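Local atomic coordinates of precorrin-3 methylase (Rhodobacter capsulatus, PDB entry 3NUT), a protein that probably transfers a methyl group from S-adenosyl-L-methionine to a corrinoid precursor on the pathway to cobalamin (vitamin B12). Residues D22-P26 with E27-A31; L146-F149 with E150-E153; T236-G240 with P241-T245. All blocks are in the same frame, centred on the assembly; numbering follows the deposited sequence.

Contact 1 (D22-P26 with E27-A31); sequences DLVTP and EVTAA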
# COMPACT_ATOMS: atom_id res chain seq x y z
N ASP A 22 7.12 14.02 8.28
CA ASP A 22 5.69 14.24 8.46
C ASP A 22 4.81 13.12 7.87
O ASP A 22 3.60 13.27 7.79
CB ASP A 22 5.23 15.65 8.04
CG ASP A 22 5.24 15.86 6.53
OD1 ASP A 22 5.79 15.02 5.78
OD2 ASP A 22 4.68 16.90 6.08
N LEU A 23 5.43 12.00 7.51
CA LEU A 23 4.65 10.86 7.07
C LEU A 23 4.76 9.65 8.04
O LEU A 23 4.16 8.58 7.80
CB LEU A 23 5.04 10.46 5.63
CG LEU A 23 4.88 11.47 4.47
CD1 LEU A 23 5.63 10.96 3.23
CD2 LEU A 23 3.43 11.78 4.10
N VAL A 24 5.51 9.83 9.13
CA VAL A 24 5.62 8.78 10.15
C VAL A 24 4.34 8.84 10.95
O VAL A 24 3.91 9.93 11.35
CB VAL A 24 6.82 8.98 11.08
CG1 VAL A 24 6.94 7.81 12.02
CG2 VAL A 24 8.13 9.13 10.25
N THR A 25 3.70 7.69 11.17
CA THR A 25 2.44 7.68 11.91
C THR A 25 2.69 8.04 13.35
O THR A 25 3.77 7.78 13.85
CB THR A 25 1.75 6.36 11.80
OG1 THR A 25 2.58 5.35 12.39
CG2 THR A 25 1.48 6.06 10.35
N PRO A 26 1.72 8.69 14.02
CA PRO A 26 1.87 8.91 15.47
C PRO A 26 2.07 7.62 16.27
O PRO A 26 2.78 7.63 17.26
CB PRO A 26 0.55 9.60 15.85
CG PRO A 26 0.29 10.47 14.53
CD PRO A 26 0.60 9.46 13.45
N GLU A 27 1.44 6.53 15.86
CA GLU A 27 1.65 5.21 16.48
C GLU A 27 3.14 4.82 16.44
O GLU A 27 3.69 4.34 17.45
CB GLU A 27 0.80 4.15 15.76
CG GLU A 27 1.25 2.69 15.98
CD GLU A 27 0.26 1.63 15.49
OE1 GLU A 27 0.42 1.04 14.40
OE2 GLU A 27 -0.70 1.37 16.22
N VAL A 28 3.79 5.05 15.28
CA VAL A 28 5.22 4.72 15.13
C VAL A 28 6.07 5.72 15.92
O VAL A 28 6.97 5.32 16.64
CB VAL A 28 5.71 4.53 13.65
CG1 VAL A 28 7.26 4.51 13.57
CG2 VAL A 28 5.13 3.26 13.04
N THR A 29 5.78 7.02 15.82
CA THR A 29 6.50 7.97 16.67
C THR A 29 6.42 7.55 18.18
O THR A 29 7.40 7.70 18.90
CB THR A 29 6.01 9.40 16.44
OG1 THR A 29 6.33 9.81 15.09
CG2 THR A 29 6.66 10.42 17.47
N ALA A 30 5.27 7.05 18.63
CA ALA A 30 5.10 6.64 20.05
C ALA A 30 5.88 5.37 20.44
O ALA A 30 6.43 5.30 21.54
CB ALA A 30 3.61 6.47 20.39
N ALA A 31 5.94 4.37 19.55
CA ALA A 31 6.79 3.19 19.77
C ALA A 31 8.28 3.58 19.89
O ALA A 31 9.01 3.07 20.75
CB ALA A 31 6.60 2.16 18.64
O HOH W 1 4.55 10.95 13.73
O HOH W 2 1.87 2.94 12.19
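T25 meets V28 in an N-cap, where a side-chain oxygen takes up a first-turn N-H that has no preceding helical carbonyl to bond to; here the helix is 26-34, the one that follows strand 10-15. Among the polar contacts, V28 N donates to T25 OG1 over 3.1 Å, with 151° at the hydrogen. The hydroxyl lies between the backbone N and the carbonyl carbon of T25 (chi1 63°), and this turns it toward the first turn. Two main-chain bonds follow: T29 N to T25 O, 2.9 Å, and A30 N to P26 O, also 2.9 Å. An alanine at T25 is likely to leave V28 N without its side-chain cap and water 2 without the hydroxyl that donates to it.

The apolar contact is between the two valines: V24 and V28 cross at about a right angle and touch through their methyls, V24 CG1 to V28 CG1 at 3.7 Å, while V28 and E27 also lean on L116 of strand 113-116.

The second subunit also reaches this turn. E27 OE2 forms a salt bridge with R20 of that subunit, and P26 packs on its V24, so the capped turn is also part of the dimer interface.

Water completes the turn at two places. Water 2 accepts from T25 OG1 and donates to E27 OE1; water 1 is hydrogen-bonded to T29 OG1 and donates to V24 O at 2.7 Å.

Contact 2 (L146-F149 with E150-E153); sequences LKPF and EILE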
# COMPACT_ATOMS: atom_id res chain seq x y z
N LEU A 146 17.09 -14.20 -3.99
CA LEU A 146 16.62 -15.46 -3.39
C LEU A 146 15.63 -16.25 -4.29
O LEU A 146 15.39 -17.44 -4.06
CB LEU A 146 15.98 -15.22 -2.01
CG LEU A 146 16.79 -14.74 -0.79
CD1 LEU A 146 15.88 -14.56 0.44
CD2 LEU A 146 17.95 -15.66 -0.47
N LYS A 147 15.06 -15.58 -5.29
CA LYS A 147 14.26 -16.23 -6.33
C LYS A 147 15.10 -16.52 -7.59
O LYS A 147 16.05 -15.77 -7.90
CB LYS A 147 13.05 -15.36 -6.71
CG LYS A 147 12.13 -14.97 -5.56
CD LYS A 147 10.71 -14.61 -6.03
CE LYS A 147 10.60 -13.19 -6.64
NZ LYS A 147 11.25 -13.04 -7.98
N PRO A 148 14.78 -17.61 -8.31
CA PRO A 148 15.39 -17.71 -9.64
C PRO A 148 14.64 -16.77 -10.58
O PRO A 148 13.42 -16.60 -10.43
CB PRO A 148 15.17 -19.18 -10.03
CG PRO A 148 13.97 -19.63 -9.22
CD PRO A 148 13.91 -18.76 -7.99
N PHE A 149 15.35 -16.14 -11.51
CA PHE A 149 14.75 -15.21 -12.49
C PHE A 149 13.43 -15.76 -13.07
O PHE A 149 12.49 -15.01 -13.35
CB PHE A 149 15.74 -14.86 -13.61
CG PHE A 149 15.21 -13.86 -14.59
CD1 PHE A 149 15.36 -12.50 -14.36
CD2 PHE A 149 14.52 -14.29 -15.73
CE1 PHE A 149 14.84 -11.57 -15.26
CE2 PHE A 149 14.00 -13.37 -16.63
CZ PHE A 149 14.16 -12.01 -16.39
N GLU A 150 13.38 -17.07 -13.25
CA GLU A 150 12.20 -17.81 -13.68
C GLU A 150 10.89 -17.31 -13.04
O GLU A 150 9.92 -17.05 -13.75
CB GLU A 150 12.43 -19.29 -13.38
CG GLU A 150 11.52 -20.26 -14.10
CD GLU A 150 11.45 -21.61 -13.38
OE1 GLU A 150 11.95 -22.62 -13.94
OE2 GLU A 150 10.92 -21.64 -12.24
N ILE A 151 10.86 -17.18 -11.71
CA ILE A 151 9.64 -16.78 -11.00
C ILE A 151 9.22 -15.32 -11.24
O ILE A 151 8.04 -15.02 -11.43
CB ILE A 151 9.74 -17.05 -9.49
CG1 ILE A 151 10.08 -18.53 -9.20
CG2 ILE A 151 8.44 -16.58 -8.77
CD1 ILE A 151 8.94 -19.54 -9.48
N LEU A 152 10.20 -14.42 -11.21
CA LEU A 152 9.98 -13.02 -11.56
C LEU A 152 9.31 -12.86 -12.94
O LEU A 152 8.43 -12.00 -13.14
CB LEU A 152 11.31 -12.27 -11.52
CG LEU A 152 11.26 -10.79 -11.88
CD1 LEU A 152 10.19 -10.08 -11.05
CD2 LEU A 152 12.63 -10.12 -11.74
N GLU A 153 9.73 -13.70 -13.88
CA GLU A 153 9.20 -13.68 -15.24
C GLU A 153 7.74 -14.14 -15.23
O GLU A 153 6.87 -13.49 -15.83
CB GLU A 153 10.08 -14.53 -16.17
CG GLU A 153 9.84 -14.28 -17.67
CD GLU A 153 10.37 -15.39 -18.58
OE1 GLU A 153 10.36 -15.17 -19.82
OE2 GLU A 153 10.77 -16.48 -18.08
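K147, P148 and F149 meet I151, L152 and E153 in a local contact at the surface, where the loop after strand 137-141 runs into helix 149-161. The backbone supplies the frame. I151 N donates to P148 O at 2.9 Å, and E153 N to F149 O at 3.1 Å.

Side chains then pack over this turn. The ring of P148 lies against I151, its CD 4.0 Å from I151 CG1. K147 passes I151 at about a right angle; its chain bends at both chi3 (-78°) and chi4 (71°), which carries NZ back over the helix to within 3.6 Å of L152 CB. The same lysine packs on D136 of the second subunit.

F149 has CG anti to its backbone N (chi1 -177°), a torsion that brings the ring atom CE2 to within 4.1 Å of E153 CB. Beyond the turn the ring makes a cation-pi contact with R182, and F149 and L152 both touch Q179 of helix 179-190. Together these features make up an alpha-helical N-terminus, its backbone bonds passing from the i to i+3 spacing of P148 and I151 to the i to i+4 spacing of F149 and E153 as the loop enters the helix.

Contact 3 (T236-G240 with P241-T245); sequences TRRVG and PWVYT
R237 and Y244 form one of three antiparallel pairs in a two-residue beta hairpin, whose short strands 237-239 and 242-244 approach to 4.7 Å with their directions 142° apart. R237-Y244 and V239-W242 are hydrogen-bonded pairs, with R238-V243 a non-hydrogen-bonded pair between them. R237 N donates to Y244 O at 2.7 Å, and W242 N to V239 O at 3.0 Å. A type II' turn from V239 to W242 closes the hairpin, with G240 at the positive phi that suits glycine and P241 after it.

R237, V239, W242 and Y244 share one face. The tyrosine takes the torsion that sets CG between its backbone N and carbonyl carbon (chi1 80°), standing the ring beside R237; the two side chains point the same way, guanidinium and ring planes 22° apart. Y244 CE2 touches both R237 CG and, at 3.7 Å, V239 CG1. This face meets the second subunit, where R237 NH2 makes a salt bridge with E103 and the W242 ring meets F99. P241 CG sits 3.9 Å above the W242 ring plane, toward its rim.

On the opposite face R238 and V243 both pack on V212 of strand 209-214. G240 O lies 3.8 Å above the centre of the R238 guanidinium, while V243 CG2 comes to its edge near the plane. R238 NH1 is buried by the hairpin and finds no hydrogen-bonding partner in the model. Strand 242-244 also bonds to the 130-131 strand through V243 and A131.

At the open end V243 CG1 touches T236 CG2, and T236 OG1 is hydrogen-bonded to T245 OG1 at 2.6 Å; N233 N bonds the same T236 OG1.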
# COMPACT_ATOMS: atom_id res chain seq x y z
N THR A 236 -4.48 3.52 -18.49
CA THR A 236 -3.80 4.56 -17.72
C THR A 236 -3.29 5.68 -18.60
O THR A 236 -2.57 5.45 -19.57
CB THR A 236 -2.65 3.93 -16.88
OG1 THR A 236 -3.19 3.05 -15.89
CG2 THR A 236 -1.81 5.00 -16.20
N ARG A 237 -3.67 6.90 -18.27
CA ARG A 237 -3.39 8.01 -19.16
C ARG A 237 -2.95 9.29 -18.47
O ARG A 237 -2.78 9.35 -17.26
CB ARG A 237 -4.59 8.28 -20.07
CG ARG A 237 -5.84 8.67 -19.32
CD ARG A 237 -7.01 8.64 -20.25
NE ARG A 237 -7.06 9.82 -21.10
CZ ARG A 237 -8.05 10.11 -21.93
NH1 ARG A 237 -9.10 9.29 -22.04
NH2 ARG A 237 -8.01 11.23 -22.65
N ARG A 238 -2.81 10.32 -19.28
CA ARG A 238 -2.10 11.50 -18.89
C ARG A 238 -3.11 12.62 -18.89
O ARG A 238 -3.91 12.72 -19.82
CB ARG A 238 -1.02 11.75 -19.92
CG ARG A 238 0.12 12.59 -19.45
CD ARG A 238 1.38 12.26 -20.26
NE ARG A 238 2.40 13.29 -20.06
CZ ARG A 238 3.12 13.45 -18.95
NH1 ARG A 238 2.95 12.62 -17.91
NH2 ARG A 238 4.02 14.42 -18.87
N VAL A 239 -3.14 13.42 -17.84
CA VAL A 239 -3.86 14.68 -17.90
C VAL A 239 -2.97 15.79 -17.33
O VAL A 239 -2.79 15.92 -16.11
CB VAL A 239 -5.31 14.63 -17.30
CG1 VAL A 239 -5.31 14.38 -15.80
CG2 VAL A 239 -6.04 15.93 -17.61
N GLY A 240 -2.38 16.55 -18.24
CA GLY A 240 -1.35 17.54 -17.89
C GLY A 240 -0.14 16.87 -17.27
O GLY A 240 0.37 15.89 -17.82
N PRO A 241 0.32 17.38 -16.13
CA PRO A 241 1.41 16.71 -15.41
C PRO A 241 0.97 15.40 -14.73
O PRO A 241 1.85 14.61 -14.32
CB PRO A 241 1.81 17.74 -14.34
CG PRO A 241 0.57 18.55 -14.13
CD PRO A 241 -0.11 18.62 -15.46
N TRP A 242 -0.34 15.17 -14.62
CA TRP A 242 -0.89 14.06 -13.81
C TRP A 242 -1.09 12.74 -14.56
O TRP A 242 -1.23 12.71 -15.78
CB TRP A 242 -2.21 14.46 -13.17
CG TRP A 242 -2.15 15.69 -12.34
CD1 TRP A 242 -2.67 16.91 -12.66
CD2 TRP A 242 -1.53 15.83 -11.07
NE1 TRP A 242 -2.42 17.81 -11.64
CE2 TRP A 242 -1.72 17.17 -10.65
CE3 TRP A 242 -0.86 14.95 -10.21
CZ2 TRP A 242 -1.24 17.65 -9.43
CZ3 TRP A 242 -0.37 15.43 -9.01
CH2 TRP A 242 -0.56 16.76 -8.63
N VAL A 243 -1.10 11.64 -13.82
CA VAL A 243 -1.35 10.33 -14.41
C VAL A 243 -2.44 9.64 -13.62
O VAL A 243 -2.44 9.67 -12.40
CB VAL A 243 -0.06 9.47 -14.47
CG1 VAL A 243 -0.36 8.01 -14.84
CG2 VAL A 243 0.94 10.08 -15.45
N TYR A 244 -3.40 9.07 -14.34
CA TYR A 244 -4.53 8.38 -13.73
C TYR A 244 -5.10 7.30 -14.65
O TYR A 244 -4.77 7.26 -15.82
CB TYR A 244 -5.61 9.40 -13.38
CG TYR A 244 -6.49 9.83 -14.53
CD1 TYR A 244 -7.80 9.38 -14.63
CD2 TYR A 244 -6.02 10.71 -15.52
CE1 TYR A 244 -8.64 9.79 -15.68
CE2 TYR A 244 -6.83 11.11 -16.58
CZ TYR A 244 -8.14 10.64 -16.65
OH TYR A 244 -8.97 11.03 -17.69
N THR A 245 -5.94 6.44 -14.09
CA THR A 245 -6.67 5.43 -14.87
C THR A 245 -8.18 5.69 -14.80
O THR A 245 -8.72 5.80 -13.69
CB THR A 245 -6.40 4.01 -14.36
OG1 THR A 245 -4.99 3.79 -14.24
CG2 THR A 245 -7.00 2.96 -15.31

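The three contacts are local turns set far apart on one chain: contact 1 and contact 2 have centres about 35 Å apart, on opposite sides of the chain's centre, and the centre of contact 3 lies about 32 Å from each of theirs. None touches another. Bound S-adenosyl-L-homocysteine lies about 12 Å from the side chain of V24 in contact 1 and about 13 Å from that of K147 in contact 2; in contact 3 the side chain of W242 is about 11 Å from that of V203, a residue of the ligand's binding site. What they share is the dimer: each has at least one residue packed against the second subunit, and E27 of contact 1 and R237 of contact 3 each pair with a charged residue of that subunit.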